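Local coordinates for protein 3-deoxy-manno-octulosonate cytidylyltransferase (Escherichia coli, PDB 1GQ9) that transfers a cytidylyl group from CTP to the eight-carbon sugar KDO, giving CMP-KDO, probably for bacterial lipopolysaccharide synthesis, at residues 4-9 with 47-52; 68-73 with 80-85. All blocks are in the same frame, centred on the assembly; numbering follows the deposited sequence.

Interaction 1: 4-9 with 47-52. With CTP (cytidine-5'-triphosphate), chain D.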
loop_
_atom_site.group_PDB
_atom_site.type_symbol
_atom_site.label_atom_id
_atom_site.label_comp_id
_atom_site.label_asym_id
_atom_site.label_seq_id
_atom_site.Cartn_x
_atom_site.Cartn_y
_atom_site.Cartn_z
ATOM N N VAL A 4 -7.143 3.296 -27.897
ATOM C CA VAL A 4 -8.428 3.956 -28.059
ATOM C C VAL A 4 -8.889 4.522 -26.722
ATOM O O VAL A 4 -8.456 4.070 -25.661
ATOM C CB VAL A 4 -9.503 2.979 -28.598
ATOM C CG1 VAL A 4 -8.969 2.247 -29.809
ATOM C CG2 VAL A 4 -9.911 1.995 -27.519
ATOM N N ILE A 5 -9.764 5.518 -26.782
ATOM C CA ILE A 5 -10.294 6.139 -25.578
ATOM C C ILE A 5 -11.754 5.749 -25.433
ATOM O O ILE A 5 -12.502 5.734 -26.408
ATOM C CB ILE A 5 -10.185 7.687 -25.632
ATOM C CG1 ILE A 5 -8.715 8.114 -25.584
ATOM C CG2 ILE A 5 -10.922 8.299 -24.467
ATOM C CD1 ILE A 5 -8.500 9.623 -25.628
ATOM N N VAL A 6 -12.155 5.417 -24.214
ATOM C CA VAL A 6 -13.534 5.040 -23.959
ATOM C C VAL A 6 -14.094 5.941 -22.873
ATOM O O VAL A 6 -13.426 6.212 -21.879
ATOM C CB VAL A 6 -13.640 3.579 -23.522
ATOM C CG1 VAL A 6 -15.094 3.211 -23.328
ATOM C CG2 VAL A 6 -13.002 2.680 -24.572
ATOM N N ILE A 7 -15.321 6.407 -23.068
ATOM C CA ILE A 7 -15.956 7.303 -22.116
ATOM C C ILE A 7 -17.303 6.787 -21.623
ATOM O O ILE A 7 -18.321 6.951 -22.297
ATOM C CB ILE A 7 -16.169 8.676 -22.748
ATOM C CG1 ILE A 7 -14.822 9.238 -23.198
ATOM C CG2 ILE A 7 -16.840 9.603 -21.754
ATOM C CD1 ILE A 7 -14.934 10.503 -24.021
ATOM N N PRO A 8 -17.328 6.172 -20.430
ATOM C CA PRO A 8 -18.550 5.628 -19.835
ATOM C C PRO A 8 -19.526 6.755 -19.555
ATOM O O PRO A 8 -19.184 7.700 -18.866
ATOM C CB PRO A 8 -18.049 4.990 -18.540
ATOM C CG PRO A 8 -16.616 4.672 -18.831
ATOM C CD PRO A 8 -16.181 5.920 -19.548
ATOM N N ALA A 9 -20.743 6.654 -20.078
ATOM C CA ALA A 9 -21.734 7.699 -19.869
ATOM C C ALA A 9 -23.114 7.117 -19.618
ATOM O O ALA A 9 -23.985 7.167 -20.492
ATOM C CB ALA A 9 -21.775 8.632 -21.085
ATOM N N TRP A 47 -14.531 6.474 -28.296
ATOM C CA TRP A 47 -15.855 5.904 -28.143
ATOM C C TRP A 47 -16.508 6.336 -26.847
ATOM O O TRP A 47 -15.831 6.560 -25.848
ATOM C CB TRP A 47 -15.781 4.375 -28.139
ATOM C CG TRP A 47 -15.542 3.757 -29.474
ATOM C CD1 TRP A 47 -14.348 3.621 -30.119
ATOM C CD2 TRP A 47 -16.538 3.237 -30.352
ATOM N NE1 TRP A 47 -14.541 3.047 -31.349
ATOM C CE2 TRP A 47 -15.879 2.804 -31.518
ATOM C CE3 TRP A 47 -17.929 3.099 -30.268
ATOM C CZ2 TRP A 47 -16.565 2.241 -32.600
ATOM C CZ3 TRP A 47 -18.611 2.542 -31.343
ATOM C CH2 TRP A 47 -17.928 2.119 -32.492
ATOM N N VAL A 48 -17.831 6.459 -26.874
ATOM C CA VAL A 48 -18.581 6.794 -25.674
ATOM C C VAL A 48 -19.395 5.529 -25.411
ATOM O O VAL A 48 -20.056 5.016 -26.312
ATOM C CB VAL A 48 -19.556 7.981 -25.875
ATOM C CG1 VAL A 48 -20.333 8.224 -24.584
ATOM C CG2 VAL A 48 -18.798 9.234 -26.270
ATOM N N ALA A 49 -19.316 5.014 -24.188
ATOM C CA ALA A 49 -20.045 3.811 -23.808
ATOM C C ALA A 49 -21.309 4.217 -23.076
ATOM O O ALA A 49 -21.244 4.737 -21.968
ATOM C CB ALA A 49 -19.179 2.940 -22.904
ATOM N N THR A 50 -22.464 3.991 -23.688
ATOM C CA THR A 50 -23.711 4.357 -23.031
ATOM C C THR A 50 -24.645 3.186 -22.727
ATOM O O THR A 50 -24.489 2.084 -23.249
ATOM C CB THR A 50 -24.494 5.387 -23.846
ATOM O OG1 THR A 50 -25.666 5.761 -23.112
ATOM C CG2 THR A 50 -24.903 4.813 -25.198
ATOM N N ASP A 51 -25.620 3.438 -21.865
ATOM C CA ASP A 51 -26.574 2.413 -21.487
ATOM C C ASP A 51 -27.977 2.876 -21.840
ATOM O O ASP A 51 -28.849 2.067 -22.169
ATOM C CB ASP A 51 -26.460 2.118 -19.984
ATOM C CG ASP A 51 -26.807 3.317 -19.113
ATOM O OD1 ASP A 51 -26.681 4.469 -19.579
ATOM O OD2 ASP A 51 -27.197 3.098 -17.948
ATOM N N ASP A 52 -28.191 4.184 -21.765
ATOM C CA ASP A 52 -29.486 4.754 -22.104
ATOM C C ASP A 52 -29.387 5.403 -23.488
ATOM O O ASP A 52 -28.330 5.894 -23.870
ATOM C CB ASP A 52 -29.889 5.787 -21.050
ATOM C CG ASP A 52 -31.199 6.471 -21.377
ATOM O OD1 ASP A 52 -31.213 7.296 -22.309
ATOM O OD2 ASP A 52 -32.222 6.177 -20.712
HETATM N N1 CTP D . -20.382 4.775 -15.069
HETATM C C2 CTP D . -20.915 3.971 -16.062
HETATM N N3 CTP D . -21.568 2.721 -15.702
HETATM C C4 CTP D . -21.670 2.313 -14.477
HETATM C C5 CTP D . -21.086 3.193 -13.420
HETATM C C6 CTP D . -20.477 4.361 -13.753
HETATM O O2 CTP D . -20.886 4.240 -17.251
HETATM N N4 CTP D . -22.255 1.189 -14.171
HETATM C "C1'" CTP D . -19.712 6.051 -15.408
HETATM C "C2'" CTP D . -20.562 7.317 -15.176
HETATM O "O2'" CTP D . -21.636 7.452 -16.112
HETATM C "C3'" CTP D . -19.517 8.438 -15.229
HETATM C "C4'" CTP D . -18.325 7.801 -14.501
HETATM O "O4'" CTP D . -18.504 6.369 -14.643
HETATM O "O3'" CTP D . -19.101 8.734 -16.570
HETATM C "C5'" CTP D . -18.229 8.280 -13.021
HETATM O "O5'" CTP D . -18.908 7.371 -12.138
HETATM P PA CTP D . -19.608 7.882 -10.790
HETATM O O1A CTP D . -19.762 6.754 -9.823
HETATM O O2A CTP D . -18.704 8.903 -10.177
HETATM O O3A CTP D . -21.031 8.552 -11.180
HETATM P PB CTP D . -22.348 7.623 -10.969
HETATM O O1B CTP D . -22.068 6.252 -11.493
HETATM O O2B CTP D . -23.463 8.188 -11.791
HETATM O O3B CTP D . -22.717 7.514 -9.382
HETATM P PG CTP D . -22.635 8.873 -8.497
HETATM O O1G CTP D . -23.095 8.623 -7.099
HETATM O O2G CTP D . -23.480 9.940 -9.109
HETATM O O3G CTP D . -21.111 9.371 -8.441
#

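Interaction 2: 68-73 with 80-85. With CTP (cytidine-5'-triphosphate), chain D.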
loop_
_atom_site.group_PDB
_atom_site.type_symbol
_atom_site.label_atom_id
_atom_site.label_comp_id
_atom_site.label_asym_id
_atom_site.label_seq_id
_atom_site.Cartn_x
_atom_site.Cartn_y
_atom_site.Cartn_z
ATOM N N MET A 68 -23.728 1.161 -27.756
ATOM C CA MET A 68 -24.670 0.730 -26.733
ATOM C C MET A 68 -24.109 -0.420 -25.920
ATOM O O MET A 68 -23.502 -1.339 -26.467
ATOM C CB MET A 68 -25.982 0.290 -27.385
ATOM C CG MET A 68 -26.830 1.434 -27.924
ATOM S SD MET A 68 -27.209 2.648 -26.626
ATOM C CE MET A 68 -28.231 1.631 -25.502
ATOM N N THR A 69 -24.339 -0.369 -24.613
ATOM C CA THR A 69 -23.853 -1.393 -23.694
ATOM C C THR A 69 -24.905 -1.766 -22.642
ATOM O O THR A 69 -25.896 -1.053 -22.452
ATOM C CB THR A 69 -22.601 -0.912 -22.934
ATOM O OG1 THR A 69 -22.945 0.217 -22.115
ATOM C CG2 THR A 69 -21.499 -0.516 -23.911
ATOM N N ARG A 70 -24.665 -2.878 -21.949
ATOM C CA ARG A 70 -25.573 -3.358 -20.912
ATOM C C ARG A 70 -25.873 -2.325 -19.840
ATOM O O ARG A 70 -25.000 -1.570 -19.418
ATOM C CB ARG A 70 -25.013 -4.618 -20.251
ATOM C CG ARG A 70 -25.273 -5.872 -21.061
ATOM C CD ARG A 70 -24.931 -7.111 -20.274
ATOM N NE ARG A 70 -23.505 -7.165 -20.006
ATOM C CZ ARG A 70 -22.582 -7.323 -20.948
ATOM N NH1 ARG A 70 -22.946 -7.448 -22.217
ATOM N NH2 ARG A 70 -21.296 -7.348 -20.618
ATOM N N ASN A 71 -27.119 -2.323 -19.382
ATOM C CA ASN A 71 -27.589 -1.390 -18.363
ATOM C C ASN A 71 -27.555 -1.973 -16.948
ATOM O O ASN A 71 -28.197 -1.444 -16.037
ATOM C CB ASN A 71 -29.017 -0.957 -18.717
ATOM C CG ASN A 71 -29.920 -2.139 -19.087
ATOM O OD1 ASN A 71 -29.553 -2.998 -19.898
ATOM N ND2 ASN A 71 -31.115 -2.173 -18.502
ATOM N N ASP A 72 -26.787 -3.048 -16.770
ATOM C CA ASP A 72 -26.668 -3.743 -15.485
ATOM C C ASP A 72 -25.355 -3.502 -14.752
ATOM O O ASP A 72 -25.305 -3.602 -13.528
ATOM C CB ASP A 72 -26.841 -5.243 -15.705
ATOM C CG ASP A 72 -26.118 -5.729 -16.952
ATOM O OD1 ASP A 72 -24.881 -5.565 -17.038
ATOM O OD2 ASP A 72 -26.791 -6.267 -17.856
ATOM N N HIS A 73 -24.300 -3.197 -15.506
ATOM C CA HIS A 73 -22.963 -2.945 -14.949
ATOM C C HIS A 73 -22.938 -2.243 -13.596
ATOM O O HIS A 73 -23.604 -1.226 -13.400
ATOM C CB HIS A 73 -22.125 -2.114 -15.924
ATOM C CG HIS A 73 -21.728 -2.850 -17.161
ATOM N ND1 HIS A 73 -21.132 -4.092 -17.126
ATOM C CD2 HIS A 73 -21.795 -2.498 -18.468
ATOM C CE1 HIS A 73 -20.845 -4.473 -18.359
ATOM N NE2 HIS A 73 -21.236 -3.525 -19.192
ATOM N N LEU A 80 -16.360 -0.986 -19.468
ATOM C CA LEU A 80 -15.202 -0.872 -20.353
ATOM C C LEU A 80 -14.853 -2.244 -20.923
ATOM O O LEU A 80 -14.540 -2.364 -22.107
ATOM C CB LEU A 80 -14.002 -0.314 -19.586
ATOM C CG LEU A 80 -12.645 -0.293 -20.284
ATOM C CD1 LEU A 80 -12.684 0.613 -21.487
ATOM C CD2 LEU A 80 -11.599 0.198 -19.305
ATOM N N VAL A 81 -14.913 -3.272 -20.074
ATOM C CA VAL A 81 -14.618 -4.647 -20.478
ATOM C C VAL A 81 -15.489 -5.045 -21.668
ATOM O O VAL A 81 -15.004 -5.627 -22.640
ATOM C CB VAL A 81 -14.892 -5.655 -19.319
ATOM C CG1 VAL A 81 -14.692 -7.074 -19.811
ATOM C CG2 VAL A 81 -13.965 -5.381 -18.127
ATOM N N GLU A 82 -16.778 -4.721 -21.576
ATOM C CA GLU A 82 -17.757 -5.023 -22.615
ATOM C C GLU A 82 -17.386 -4.360 -23.942
ATOM O O GLU A 82 -17.629 -4.922 -25.002
ATOM C CB GLU A 82 -19.134 -4.540 -22.160
ATOM C CG GLU A 82 -20.299 -5.016 -22.995
ATOM C CD GLU A 82 -21.563 -4.214 -22.726
ATOM O OE1 GLU A 82 -21.826 -3.888 -21.550
ATOM O OE2 GLU A 82 -22.298 -3.913 -23.693
ATOM N N VAL A 83 -16.794 -3.167 -23.871
ATOM C CA VAL A 83 -16.381 -2.427 -25.064
ATOM C C VAL A 83 -15.041 -2.940 -25.602
ATOM O O VAL A 83 -14.760 -2.835 -26.801
ATOM C CB VAL A 83 -16.242 -0.908 -24.776
ATOM C CG1 VAL A 83 -16.021 -0.154 -26.084
ATOM C CG2 VAL A 83 -17.479 -0.394 -24.056
ATOM N N MET A 84 -14.216 -3.488 -24.714
ATOM C CA MET A 84 -12.915 -4.032 -25.107
ATOM C C MET A 84 -13.136 -5.239 -26.029
ATOM O O MET A 84 -12.286 -5.587 -26.848
ATOM C CB MET A 84 -12.128 -4.430 -23.846
ATOM C CG MET A 84 -10.842 -5.230 -24.054
ATOM S SD MET A 84 -11.148 -7.002 -24.266
ATOM C CE MET A 84 -11.820 -7.448 -22.649
ATOM N N HIS A 85 -14.307 -5.852 -25.905
ATOM C CA HIS A 85 -14.656 -7.019 -26.697
ATOM C C HIS A 85 -15.081 -6.713 -28.115
ATOM O O HIS A 85 -14.969 -7.565 -28.990
ATOM C CB HIS A 85 -15.764 -7.798 -25.993
ATOM C CG HIS A 85 -15.293 -8.551 -24.789
ATOM N ND1 HIS A 85 -14.385 -9.585 -24.868
ATOM C CD2 HIS A 85 -15.604 -8.421 -23.477
ATOM C CE1 HIS A 85 -14.158 -10.061 -23.656
ATOM N NE2 HIS A 85 -14.886 -9.373 -22.795
HETATM N N1 CTP D . -20.382 4.775 -15.069
HETATM C C2 CTP D . -20.915 3.971 -16.062
HETATM N N3 CTP D . -21.568 2.721 -15.702
HETATM C C4 CTP D . -21.670 2.313 -14.477
HETATM C C5 CTP D . -21.086 3.193 -13.420
HETATM C C6 CTP D . -20.477 4.361 -13.753
HETATM O O2 CTP D . -20.886 4.240 -17.251
HETATM N N4 CTP D . -22.255 1.189 -14.171
HETATM C "C1'" CTP D . -19.712 6.051 -15.408
HETATM C "C2'" CTP D . -20.562 7.317 -15.176
HETATM O "O2'" CTP D . -21.636 7.452 -16.112
HETATM C "C3'" CTP D . -19.517 8.438 -15.229
HETATM C "C4'" CTP D . -18.325 7.801 -14.501
HETATM O "O4'" CTP D . -18.504 6.369 -14.643
HETATM O "O3'" CTP D . -19.101 8.734 -16.570
HETATM C "C5'" CTP D . -18.229 8.280 -13.021
HETATM O "O5'" CTP D . -18.908 7.371 -12.138
HETATM P PA CTP D . -19.608 7.882 -10.790
HETATM O O1A CTP D . -19.762 6.754 -9.823
HETATM O O2A CTP D . -18.704 8.903 -10.177
HETATM O O3A CTP D . -21.031 8.552 -11.180
HETATM P PB CTP D . -22.348 7.623 -10.969
HETATM O O1B CTP D . -22.068 6.252 -11.493
HETATM O O2B CTP D . -23.463 8.188 -11.791
HETATM O O3B CTP D . -22.717 7.514 -9.382
HETATM P PG CTP D . -22.635 8.873 -8.497
HETATM O O1G CTP D . -23.095 8.623 -7.099
HETATM O O2G CTP D . -23.480 9.940 -9.109
HETATM O O3G CTP D . -21.111 9.371 -8.441
#

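Interaction 1: 4-9 with 47-52
Trp47 opens the pairing: its N donates to Ile5 O at 2.9 Å, and its O takes the N-H of Ile7. Both bonds of Trp47 thus go to the residues flanking Val6, its partner in a parallel bridge, and the CA of Val6 adds a CA-H...O contact to the same Trp47 O. Its side chain lies on the Val6 face, where CB rather than the indole comes near Ile5 O; NE1 is bonded to Glu45. Val48 turns its side chain to the opposite face, alongside Ile7. With CG1 anti to the backbone N (chi1 178°), that methyl reaches forward to lie 3.8 Å from Ala9 CB, while CG2 is the branch nearest Ile7 CB. Helix 29-38 covers Ile7 and Val48 on this face. Ala49 repeats the pattern one step on, its N bonded to Ile7 O and its O receiving Ala9 N at 2.7 Å. Strands 3-9 and 45-50 are neighbours in the parallel half of the Rossmann-like sheet of the GT-A nucleotidyltransferase fold, joined by a crossover through helix 29-38, and the directions of the two short strand segments differ by 28°. On the face shared by Val6, Pro8 and Ala49, the Ala49 methyl sits 4.1 Å from Val6 CG1, beneath Arg79 and Val83 of helix 76-84. CTP is met at Pro8: its O3' donates to Pro8 O, and Pro8 CB lies 3.2 Å from CTP O2. Thr50 sends OG1 onward, anti to its own N (chi1 -177°), to bond Asp52 O at 2.8 Å in the carbonyl plane. Asp51 OD1 accepts the N-H of Tyr11, two residues beyond Ala9, and Asp52 caps the start of helix 53-61.

Interaction 2: 68-73 with 80-85
Glu82 reaches from helix 76-84 into the loop 68-73 and brings its carboxylate up to the backbone N of Arg70, which hydrogen-bonds both oxygens: OE1 at 3.0 Å and OE2 at 3.1 Å, each through its syn lone pair. A second hydrogen bond reaches Glu82 OE1 from His73 NE2 at 2.5 Å, and the oxygen sits at the ring's edge, near its plane. Glu82 gets there with CG anti to its backbone N (chi1 -168°) and an extended chain beyond.

The charged contact is of another sort. The Arg70 guanidinium, its chain bent at chi3 (-65°), lies over the carboxylate with the two planes 28° apart, OE1 sitting above its centre. Arg70 NH2 is 3.6 Å from Glu82 OE1, a long salt bridge in which no N-H points at the oxygen. Arg70 NE also makes a long ion pair with Asp72 OD1.

Apolar contact is slight: Thr69 CG2 meets Val83 CG2 at 4.0 Å, while Thr69 OG1 turns to Thr50 O on strand 45-50.

The loop that Glu82 bonds through Arg70 N and His73 also brings His73 O to 2.9 Å from CTP N4, the cytosine amino group. With a guanidinium over it and N-H groups of Arg70 and His73 bonded to it, the carboxylate would be expected to stay ionised.

Interaction 1 is a buried pairing inside the central sheet, carried by backbone bonds and mostly apolar side chains; interaction 2 lies nearer the surface, where one carboxylate gathers a backbone N-H, an imidazole and a guanidinium. Their centres are 9 Å apart, and helix 76-84 serves both: Leu80 packs on Val6 and Val83 on Ala49, while Glu82 turns to the loop 68-73. That loop is tied directly to strand 45-50, since Thr50 O probably accepts a hydrogen bond from Thr69 OG1, and the Met68 thioether packs on Thr50 CG2. Both contacts meet CTP, interaction 1 at the ribose O3' and interaction 2 at the base amino group.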